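Local coordinates for protein trehalose-6-phosphate phosphatase (Candida albicans, PDB 5DXI) that belongs to the HAD-type phosphatases and holds a magnesium ion and a beryllium trifluoride ion in one site of its phosphatase domain, at residues P6-P11 with L291-L296; M111-K116 with K169-E174; K18-R23 with L224-L229. All blocks are in the same frame, centred on the assembly; numbering follows the deposited sequence.

Interaction 1: residues P6-P11 with L291-L296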
loop_
_atom_site.group_PDB
_atom_site.type_symbol
_atom_site.label_atom_id
_atom_site.label_comp_id
_atom_site.label_asym_id
_atom_site.label_seq_id
_atom_site.Cartn_x
_atom_site.Cartn_y
_atom_site.Cartn_z
ATOM N N PRO A 6 -1.180 8.007 -18.087
ATOM C CA PRO A 6 -1.327 7.033 -19.177
ATOM C C PRO A 6 -1.600 5.622 -18.649
ATOM O O PRO A 6 -1.245 5.325 -17.509
ATOM C CB PRO A 6 0.036 7.069 -19.881
ATOM C CG PRO A 6 0.988 7.571 -18.861
ATOM C CD PRO A 6 0.216 8.450 -17.915
ATOM N N ALA A 7 -2.206 4.767 -19.462
ATOM C CA ALA A 7 -2.335 3.352 -19.088
ATOM C C ALA A 7 -0.940 2.764 -18.986
ATOM O O ALA A 7 -0.019 3.219 -19.675
ATOM C CB ALA A 7 -3.177 2.580 -20.109
ATOM N N LEU A 8 -0.772 1.772 -18.119
ATOM C CA LEU A 8 0.518 1.107 -17.950
ATOM C C LEU A 8 0.975 0.473 -19.256
ATOM O O LEU A 8 0.192 -0.178 -19.946
ATOM C CB LEU A 8 0.438 0.026 -16.855
ATOM C CG LEU A 8 1.695 -0.830 -16.636
ATOM C CD1 LEU A 8 2.903 0.017 -16.217
ATOM C CD2 LEU A 8 1.418 -1.949 -15.618
ATOM N N ASN A 9 2.243 0.678 -19.583
ATOM C CA ASN A 9 2.885 0.062 -20.738
ATOM C C ASN A 9 3.329 -1.369 -20.374
ATOM O O ASN A 9 4.463 -1.595 -19.968
ATOM C CB ASN A 9 4.074 0.930 -21.174
ATOM C CG ASN A 9 4.709 0.477 -22.482
ATOM O OD1 ASN A 9 4.604 -0.682 -22.881
ATOM N ND2 ASN A 9 5.387 1.407 -23.155
ATOM N N ARG A 10 2.426 -2.330 -20.519
ATOM C CA ARG A 10 2.712 -3.679 -20.051
ATOM C C ARG A 10 3.899 -4.351 -20.771
ATOM O O ARG A 10 4.722 -4.977 -20.109
ATOM C CB ARG A 10 1.448 -4.537 -20.143
ATOM C CG ARG A 10 0.283 -3.925 -19.364
ATOM C CD ARG A 10 -0.881 -4.878 -19.208
ATOM N NE ARG A 10 -2.155 -4.180 -19.045
ATOM C CZ ARG A 10 -3.305 -4.803 -18.810
ATOM N NH1 ARG A 10 -3.317 -6.129 -18.681
ATOM N NH2 ARG A 10 -4.434 -4.112 -18.689
ATOM N N PRO A 11 4.018 -4.196 -22.113
ATOM C CA PRO A 11 5.198 -4.794 -22.766
ATOM C C PRO A 11 6.539 -4.273 -22.260
ATOM O O PRO A 11 7.471 -5.071 -22.105
ATOM C CB PRO A 11 4.990 -4.436 -24.239
ATOM C CG PRO A 11 3.494 -4.427 -24.380
ATOM C CD PRO A 11 3.010 -3.773 -23.108
ATOM N N LEU A 291 -3.911 -8.330 -11.945
ATOM C CA LEU A 291 -3.552 -9.747 -11.996
ATOM C C LEU A 291 -3.133 -10.174 -13.410
ATOM O O LEU A 291 -2.232 -11.007 -13.571
ATOM C CB LEU A 291 -4.709 -10.621 -11.493
ATOM C CG LEU A 291 -5.182 -10.277 -10.077
ATOM C CD1 LEU A 291 -6.157 -11.342 -9.525
ATOM C CD2 LEU A 291 -4.009 -10.056 -9.144
ATOM N N GLU A 292 -3.764 -9.590 -14.430
ATOM C CA GLU A 292 -3.349 -9.842 -15.812
ATOM C C GLU A 292 -1.885 -9.482 -15.974
ATOM O O GLU A 292 -1.089 -10.276 -16.484
ATOM C CB GLU A 292 -4.187 -9.033 -16.810
ATOM C CG GLU A 292 -5.662 -9.405 -16.866
ATOM C CD GLU A 292 -6.467 -8.465 -17.749
ATOM O OE1 GLU A 292 -5.891 -7.487 -18.293
ATOM O OE2 GLU A 292 -7.693 -8.684 -17.881
ATOM N N THR A 293 -1.529 -8.293 -15.489
ATOM C CA THR A 293 -0.167 -7.789 -15.600
ATOM C C THR A 293 0.806 -8.635 -14.793
ATOM O O THR A 293 1.893 -8.976 -15.274
ATOM C CB THR A 293 -0.065 -6.305 -15.141
ATOM O OG1 THR A 293 -0.966 -5.496 -15.902
ATOM C CG2 THR A 293 1.342 -5.785 -15.327
ATOM N N LEU A 294 0.440 -8.964 -13.556
ATOM C CA LEU A 294 1.328 -9.796 -12.745
ATOM C C LEU A 294 1.417 -11.206 -13.353
ATOM O O LEU A 294 2.498 -11.825 -13.382
ATOM C CB LEU A 294 0.853 -9.838 -11.281
ATOM C CG LEU A 294 0.853 -8.473 -10.570
ATOM C CD1 LEU A 294 0.390 -8.595 -9.127
ATOM C CD2 LEU A 294 2.237 -7.821 -10.631
ATOM N N GLY A 295 0.279 -11.704 -13.830
ATOM C CA GLY A 295 0.230 -12.975 -14.533
ATOM C C GLY A 295 1.152 -12.991 -15.739
ATOM O O GLY A 295 1.853 -13.969 -15.989
ATOM N N LEU A 296 1.159 -11.881 -16.474
ATOM C CA LEU A 296 2.044 -11.710 -17.617
ATOM C C LEU A 296 3.503 -11.862 -17.217
ATOM O O LEU A 296 4.256 -12.614 -17.837
ATOM C CB LEU A 296 1.833 -10.328 -18.249
ATOM C CG LEU A 296 2.755 -10.011 -19.429
ATOM C CD1 LEU A 296 2.351 -10.874 -20.624
ATOM C CD2 LEU A 296 2.796 -8.512 -19.782
#
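With its CG anti to the carbonyl carbon (chi1 -56°) and its chain extended from CG to NE, Arg10 reaches obliquely across to Glu292 of helix 287-298. Glu292 takes a like first torsion and stays extended, which carries its carboxylate out to the arginine. The two form a salt bridge, with Arg10 NH1 2.9 Å from Glu292 OE1. The N-H points almost straight at the oxygen, at 176°. OE1 lies in the guanidinium plane and receives the bond on its anti lone pair, the side away from OE2. NH1 to OE1 is the one hydrogen bond between them, and the guanidinium and carboxylate planes stand 36° apart.

Thr293 packs against the arginine chain. Its OG1 lies over one face of the guanidinium and comes within 3.4 Å of Arg10 CD. That hydroxyl is bonded to the backbone O of Gln289, one turn back in its own helix. The methyl of Thr293 serves the other neighbour: CG2 lies 3.8 Å from Leu8 CD2. Leu296 completes the patch from one turn further on. Its CD2 is 4.0 Å from Arg10 O and also close to Arg10 CB.

Asn9 caps the start of helix 10-19, its OD1 accepting from Leu12 N. This is a surface contact, in which the N-terminal arm and the start of helix 10-19 pack against helix 287-298. Leu8, Arg10 and Thr293 all rest on Leu284 of the edge strand 282-284. Pro6 and Leu8 hydrogen-bond through their backbones to His283 of the same strand. Leu13 and Leu14 of helix 10-19 extend the apolar layer.

Interaction 2: residues M111-K116 with K169-E174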
loop_
_atom_site.group_PDB
_atom_site.type_symbol
_atom_site.label_atom_id
_atom_site.label_comp_id
_atom_site.label_asym_id
_atom_site.label_seq_id
_atom_site.Cartn_x
_atom_site.Cartn_y
_atom_site.Cartn_z
ATOM N N MET A 111 0.514 6.677 22.295
ATOM C CA MET A 111 -0.757 6.135 21.820
ATOM C C MET A 111 -1.986 6.758 22.484
ATOM O O MET A 111 -3.102 6.276 22.300
ATOM C CB MET A 111 -0.779 4.619 22.036
ATOM C CG MET A 111 0.221 3.867 21.179
ATOM S SD MET A 111 -0.145 4.134 19.434
ATOM C CE MET A 111 1.460 3.905 18.674
ATOM N N SER A 112 -1.802 7.845 23.226
ATOM C CA SER A 112 -2.906 8.387 24.014
ATOM C C SER A 112 -3.957 9.089 23.156
ATOM O O SER A 112 -5.042 9.414 23.628
ATOM C CB SER A 112 -2.373 9.336 25.093
ATOM O OG SER A 112 -1.762 10.483 24.531
ATOM N N TRP A 113 -3.634 9.317 21.888
ATOM C CA TRP A 113 -4.590 9.884 20.952
ATOM C C TRP A 113 -5.730 8.914 20.612
ATOM O O TRP A 113 -6.814 9.349 20.234
ATOM C CB TRP A 113 -3.874 10.315 19.668
ATOM C CG TRP A 113 -3.057 9.228 19.048
ATOM C CD1 TRP A 113 -1.741 8.953 19.290
ATOM C CD2 TRP A 113 -3.504 8.253 18.100
ATOM N NE1 TRP A 113 -1.336 7.872 18.540
ATOM C CE2 TRP A 113 -2.403 7.424 17.801
ATOM C CE3 TRP A 113 -4.728 8.004 17.466
ATOM C CZ2 TRP A 113 -2.487 6.367 16.898
ATOM C CZ3 TRP A 113 -4.807 6.958 16.566
ATOM C CH2 TRP A 113 -3.693 6.155 16.287
ATOM N N GLN A 114 -5.485 7.616 20.773
ATOM C CA GLN A 114 -6.410 6.582 20.306
ATOM C C GLN A 114 -7.816 6.736 20.883
ATOM O O GLN A 114 -8.807 6.673 20.148
ATOM C CB GLN A 114 -5.867 5.180 20.631
ATOM C CG GLN A 114 -4.732 4.753 19.721
ATOM C CD GLN A 114 -4.202 3.373 20.035
ATOM O OE1 GLN A 114 -4.116 2.973 21.193
ATOM N NE2 GLN A 114 -3.831 2.632 18.992
ATOM N N GLU A 115 -7.901 6.951 22.190
ATOM C CA GLU A 115 -9.204 7.065 22.825
ATOM C C GLU A 115 -9.939 8.326 22.417
ATOM O O GLU A 115 -11.161 8.323 22.315
ATOM C CB GLU A 115 -9.070 7.005 24.344
ATOM C CG GLU A 115 -8.591 5.654 24.829
ATOM C CD GLU A 115 -9.463 4.513 24.315
ATOM O OE1 GLU A 115 -10.714 4.645 24.324
ATOM O OE2 GLU A 115 -8.888 3.491 23.869
ATOM N N LYS A 116 -9.198 9.394 22.154
ATOM C CA LYS A 116 -9.828 10.616 21.697
ATOM C C LYS A 116 -10.394 10.427 20.291
ATOM O O LYS A 116 -11.492 10.889 19.996
ATOM C CB LYS A 116 -8.850 11.784 21.759
ATOM C CG LYS A 116 -8.500 12.163 23.196
ATOM C CD LYS A 116 -7.464 13.271 23.289
ATOM C CE LYS A 116 -7.145 13.577 24.756
ATOM N NZ LYS A 116 -5.965 14.475 24.883
ATOM N N LYS A 169 -4.086 18.407 15.812
ATOM C CA LYS A 169 -3.335 19.550 16.318
ATOM C C LYS A 169 -2.548 19.164 17.571
ATOM O O LYS A 169 -1.405 19.574 17.746
ATOM C CB LYS A 169 -4.274 20.719 16.637
ATOM C CG LYS A 169 -5.043 21.282 15.450
ATOM C CD LYS A 169 -4.201 22.258 14.666
ATOM C CE LYS A 169 -4.902 22.699 13.388
ATOM N NZ LYS A 169 -5.921 23.752 13.658
ATOM N N GLU A 170 -3.161 18.352 18.424
ATOM C CA GLU A 170 -2.556 17.966 19.691
ATOM C C GLU A 170 -1.523 16.850 19.560
ATOM O O GLU A 170 -0.602 16.761 20.368
ATOM C CB GLU A 170 -3.634 17.538 20.685
ATOM C CG GLU A 170 -3.099 17.317 22.094
ATOM C CD GLU A 170 -4.147 16.766 23.043
ATOM O OE1 GLU A 170 -5.320 16.627 22.617
ATOM O OE2 GLU A 170 -3.784 16.440 24.200
ATOM N N TYR A 171 -1.695 15.980 18.566
ATOM C CA TYR A 171 -0.767 14.869 18.356
ATOM C C TYR A 171 -0.219 14.902 16.945
ATOM O O TYR A 171 -0.809 15.514 16.062
ATOM C CB TYR A 171 -1.440 13.514 18.586
ATOM C CG TYR A 171 -1.998 13.296 19.967
ATOM C CD1 TYR A 171 -1.267 12.617 20.929
ATOM C CD2 TYR A 171 -3.263 13.756 20.303
ATOM C CE1 TYR A 171 -1.776 12.411 22.190
ATOM C CE2 TYR A 171 -3.787 13.550 21.566
ATOM C CZ TYR A 171 -3.039 12.879 22.505
ATOM O OH TYR A 171 -3.559 12.676 23.760
ATOM N N ASP A 172 0.922 14.259 16.740
ATOM C CA ASP A 172 1.434 14.054 15.392
ATOM C C ASP A 172 0.805 12.797 14.788
ATOM O O ASP A 172 1.456 11.757 14.668
ATOM C CB ASP A 172 2.952 13.955 15.388
ATOM C CG ASP A 172 3.621 15.293 15.628
ATOM O OD1 ASP A 172 2.992 16.340 15.335
ATOM O OD2 ASP A 172 4.766 15.296 16.122
ATOM N N VAL A 173 -0.469 12.901 14.430
ATOM C CA VAL A 173 -1.161 11.811 13.750
ATOM C C VAL A 173 -1.635 12.295 12.382
ATOM O O VAL A 173 -1.844 13.496 12.163
ATOM C CB VAL A 173 -2.367 11.291 14.555
ATOM C CG1 VAL A 173 -1.913 10.721 15.887
ATOM C CG2 VAL A 173 -3.374 12.403 14.773
ATOM N N GLU A 174 -1.787 11.354 11.460
ATOM C CA GLU A 174 -2.285 11.658 10.133
ATOM C C GLU A 174 -3.744 11.242 10.050
ATOM O O GLU A 174 -4.088 10.143 10.465
ATOM C CB GLU A 174 -1.482 10.927 9.068
ATOM C CG GLU A 174 -1.853 11.349 7.652
ATOM C CD GLU A 174 -1.435 12.780 7.358
ATOM O OE1 GLU A 174 -0.396 13.215 7.908
ATOM O OE2 GLU A 174 -2.149 13.467 6.593
#
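The backbones come nearest where Trp113, near the start of helix 113-126, faces Tyr171, the first residue to leave helical geometry after helix 167-170, with their CA atoms 6.8 Å apart. Trp113 CB makes a CH-pi contact over the centre of the tyrosine ring, 3.5 Å from its centroid and 9° off the ring normal. The indole then turns an edge toward the same ring, giving an edge-to-face pair with planes at 66°. Trp113 CG lies between the backbone N and the carbonyl carbon (chi1 54°), which swings the indole across toward Val173. There Val173 CG1 lies over the five-membered ring, 3.6 Å from its centroid. Gln114 CG covers part of the opposite indole face.

Tyr171 OH donates to Ser112 OG at 2.9 Å and accepts from Lys116 NZ at 3.2 Å. These two bonds hold the far end of the ring. Lys116 stays extended beyond CG, and its ammonium also makes a salt bridge to Glu170, with NZ 3.0 Å from OE2. The ammonium would be expected to polarise the phenol and make it a better donor to the serine.

The polar group lies on the more exposed side, while Trp113 and Val173 are buried. Helix 113-126 and the four-stranded antiparallel sheet are consistent with the cap domain of a HAD-type phosphatase. The contact packs the start of this helix against the sheet, in which 173-178 is an outermost strand. Val167 of helix 167-170 touches Trp113, Lys116 and Val173. Leu140 of strand 140-143 and Val184 and Pro186 of strand 181-186 also touch the indole.

Interaction 3: residues K18-R23 with L224-L229; sequences KESQRR and LPDFML
Arg22 NE donates to Leu224 O at 2.7 Å, the shortest hydrogen bond of the contact. The arginine chain bends at chi3 (-62°) to bring NE there, and the oxygen lies in the guanidinium plane. Asp226 OD2 stands over one face of that guanidinium, with Arg22 NH2 4.1 Å away. The attraction there is of charge alone.

The carboxylate of Asp226 is gripped by two successive backbone N-H groups. Gln21 N donates to OD2 at 2.9 Å, nearly straight (175°) and on the syn lone pair. Arg22 N donates to OD1 at 2.8 Å, also from the syn side but well out of the carboxylate plane. Asp226 CG lies between its own backbone N and carbonyl carbon (chi1 56°), which turns the carboxylate back over the bend at 20-22. The backbone closes the circle, with Asp226 N bonded to Arg22 O at 2.9 Å. These three bonds tie the bend to Asp226, just ahead of strand 23-27.

Ser20 packs on Phe227 beside the aspartate. Ser20 OG lies 3.3 Å from Phe227 CB and is hydrogen-bonded to Tyr17 O in helix 10-19. Arg23 and Phe227 form a parallel beta bridge, and a CA-H...O contact joins Arg23 CA to Phe227 O.

The contact therefore opens the pairing of strands 23-27 and 227-232, neighbours in the main sheet of the HAD core. Arg23 reaches beyond it to Asp59 and Asn62, the latter on strand 62-67 at the far side of strand 23-27. Phe227 is covered by Leu13 and Asn16 of helix 10-19, and strand 266-271 flanks strand 227-232.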
loop_
_atom_site.group_PDB
_atom_site.type_symbol
_atom_site.label_atom_id
_atom_site.label_comp_id
_atom_site.label_asym_id
_atom_site.label_seq_id
_atom_site.Cartn_x
_atom_site.Cartn_y
_atom_site.Cartn_z
ATOM N N LYS A 18 12.205 -8.941 -17.327
ATOM C CA LYS A 18 13.046 -10.034 -17.787
ATOM C C LYS A 18 14.523 -9.629 -17.918
ATOM O O LYS A 18 15.412 -10.475 -17.845
ATOM C CB LYS A 18 12.479 -10.602 -19.096
ATOM C CG LYS A 18 11.077 -11.159 -18.855
ATOM C CD LYS A 18 10.409 -11.765 -20.082
ATOM C CE LYS A 18 10.035 -13.246 -19.839
ATOM N NZ LYS A 18 9.442 -13.538 -18.481
ATOM N N GLU A 19 14.787 -8.337 -18.085
ATOM C CA GLU A 19 16.160 -7.854 -18.148
ATOM C C GLU A 19 16.824 -7.786 -16.768
ATOM O O GLU A 19 18.038 -7.966 -16.646
ATOM C CB GLU A 19 16.215 -6.477 -18.816
ATOM C CG GLU A 19 17.359 -6.318 -19.807
ATOM C CD GLU A 19 17.110 -7.049 -21.114
ATOM O OE1 GLU A 19 15.980 -7.539 -21.329
ATOM O OE2 GLU A 19 18.052 -7.138 -21.927
ATOM N N SER A 20 16.025 -7.507 -15.741
ATOM C CA SER A 20 16.531 -7.216 -14.397
ATOM C C SER A 20 16.925 -8.444 -13.560
ATOM O O SER A 20 16.438 -9.551 -13.785
ATOM C CB SER A 20 15.487 -6.413 -13.637
ATOM O OG SER A 20 14.309 -7.190 -13.474
ATOM N N GLN A 21 17.797 -8.217 -12.580
ATOM C CA GLN A 21 18.322 -9.284 -11.725
ATOM C C GLN A 21 17.771 -9.244 -10.299
ATOM O O GLN A 21 17.628 -10.286 -9.660
ATOM C CB GLN A 21 19.847 -9.220 -11.653
ATOM C CG GLN A 21 20.582 -9.493 -12.943
ATOM C CD GLN A 21 22.086 -9.470 -12.736
ATOM O OE1 GLN A 21 22.621 -10.230 -11.925
ATOM N NE2 GLN A 21 22.778 -8.594 -13.464
ATOM N N ARG A 22 17.476 -8.046 -9.797
ATOM C CA ARG A 22 17.048 -7.883 -8.404
ATOM C C ARG A 22 15.713 -7.154 -8.345
ATOM O O ARG A 22 15.643 -5.925 -8.320
ATOM C CB ARG A 22 18.115 -7.139 -7.603
ATOM C CG ARG A 22 19.433 -7.898 -7.529
ATOM C CD ARG A 22 20.558 -7.036 -7.001
ATOM N NE ARG A 22 20.821 -5.890 -7.873
ATOM C CZ ARG A 22 21.586 -5.937 -8.961
ATOM N NH1 ARG A 22 22.164 -7.076 -9.322
ATOM N NH2 ARG A 22 21.763 -4.848 -9.692
ATOM N N ARG A 23 14.649 -7.937 -8.297
ATOM C CA ARG A 23 13.324 -7.393 -8.455
ATOM C C ARG A 23 12.638 -7.227 -7.110
ATOM O O ARG A 23 12.698 -8.119 -6.259
ATOM C CB ARG A 23 12.537 -8.319 -9.365
ATOM C CG ARG A 23 13.348 -8.669 -10.618
ATOM C CD ARG A 23 12.474 -9.282 -11.656
ATOM N NE ARG A 23 13.189 -9.852 -12.797
ATOM C CZ ARG A 23 13.320 -11.155 -13.027
ATOM N NH1 ARG A 23 12.812 -12.037 -12.174
ATOM N NH2 ARG A 23 13.977 -11.573 -14.103
ATOM N N LEU A 224 21.330 -3.057 -4.915
ATOM C CA LEU A 224 20.041 -2.367 -4.974
ATOM C C LEU A 224 19.094 -3.061 -5.941
ATOM O O LEU A 224 19.535 -3.688 -6.898
ATOM C CB LEU A 224 20.225 -0.904 -5.383
ATOM C CG LEU A 224 20.906 -0.021 -4.335
ATOM C CD1 LEU A 224 21.187 1.371 -4.883
ATOM C CD2 LEU A 224 20.052 0.064 -3.082
ATOM N N PRO A 225 17.777 -2.945 -5.699
ATOM C CA PRO A 225 16.831 -3.445 -6.699
ATOM C C PRO A 225 17.048 -2.722 -8.025
ATOM O O PRO A 225 17.411 -1.545 -8.015
ATOM C CB PRO A 225 15.462 -3.096 -6.105
ATOM C CG PRO A 225 15.717 -2.850 -4.645
ATOM C CD PRO A 225 17.096 -2.273 -4.581
ATOM N N ASP A 226 16.872 -3.411 -9.145
ATOM C CA ASP A 226 16.978 -2.749 -10.440
ATOM C C ASP A 226 15.636 -2.795 -11.159
ATOM O O ASP A 226 15.509 -2.358 -12.304
ATOM C CB ASP A 226 18.079 -3.393 -11.288
ATOM C CG ASP A 226 17.879 -4.889 -11.468
ATOM O OD1 ASP A 226 17.001 -5.470 -10.786
ATOM O OD2 ASP A 226 18.609 -5.493 -12.279
ATOM N N PHE A 227 14.637 -3.319 -10.455
ATOM C CA PHE A 227 13.259 -3.390 -10.927
ATOM C C PHE A 227 12.342 -3.282 -9.719
ATOM O O PHE A 227 12.394 -4.124 -8.818
ATOM C CB PHE A 227 13.002 -4.704 -11.675
ATOM C CG PHE A 227 11.595 -4.858 -12.184
ATOM C CD1 PHE A 227 11.268 -4.490 -13.479
ATOM C CD2 PHE A 227 10.602 -5.381 -11.378
ATOM C CE1 PHE A 227 9.972 -4.638 -13.960
ATOM C CE2 PHE A 227 9.304 -5.528 -11.848
ATOM C CZ PHE A 227 8.988 -5.158 -13.139
ATOM N N MET A 228 11.519 -2.244 -9.690
ATOM C CA MET A 228 10.577 -2.050 -8.600
ATOM C C MET A 228 9.179 -1.812 -9.156
ATOM O O MET A 228 8.948 -0.848 -9.895
ATOM C CB MET A 228 11.013 -0.877 -7.705
ATOM C CG MET A 228 12.271 -1.134 -6.873
ATOM S SD MET A 228 13.488 0.201 -6.976
ATOM C CE MET A 228 14.124 -0.075 -8.633
ATOM N N LEU A 229 8.246 -2.695 -8.816
ATOM C CA LEU A 229 6.865 -2.517 -9.254
ATOM C C LEU A 229 5.983 -2.321 -8.034
ATOM O O LEU A 229 5.930 -3.174 -7.137
ATOM C CB LEU A 229 6.379 -3.704 -10.081
ATOM C CG LEU A 229 4.890 -3.714 -10.424
ATOM C CD1 LEU A 229 4.519 -2.476 -11.258
ATOM C CD2 LEU A 229 4.501 -5.003 -11.165
#

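From the N terminus, the arm at 6-11 opens interaction 1, whose loop closes only at helix 287-298, spanning almost the whole chain. The end of helix 10-19 is already part of 18-23, where interaction 3 begins; it closes at 224-229, as strand 227-232 joins the main sheet. Interaction 2, 111-116 with 169-174, closes the shortest loop. The three loops nest without crossing: 2 within 3, and 3 within 1. Interactions 1 and 3 share helix 10-19 and touch where Leu294 CD2 packs on Leu229 CD2 at 3.7 Å. Interaction 2 lies by the smaller antiparallel sheet, across the chain's centre, its own centre about 40 Å from that of interaction 1 and 39 Å from that of interaction 3.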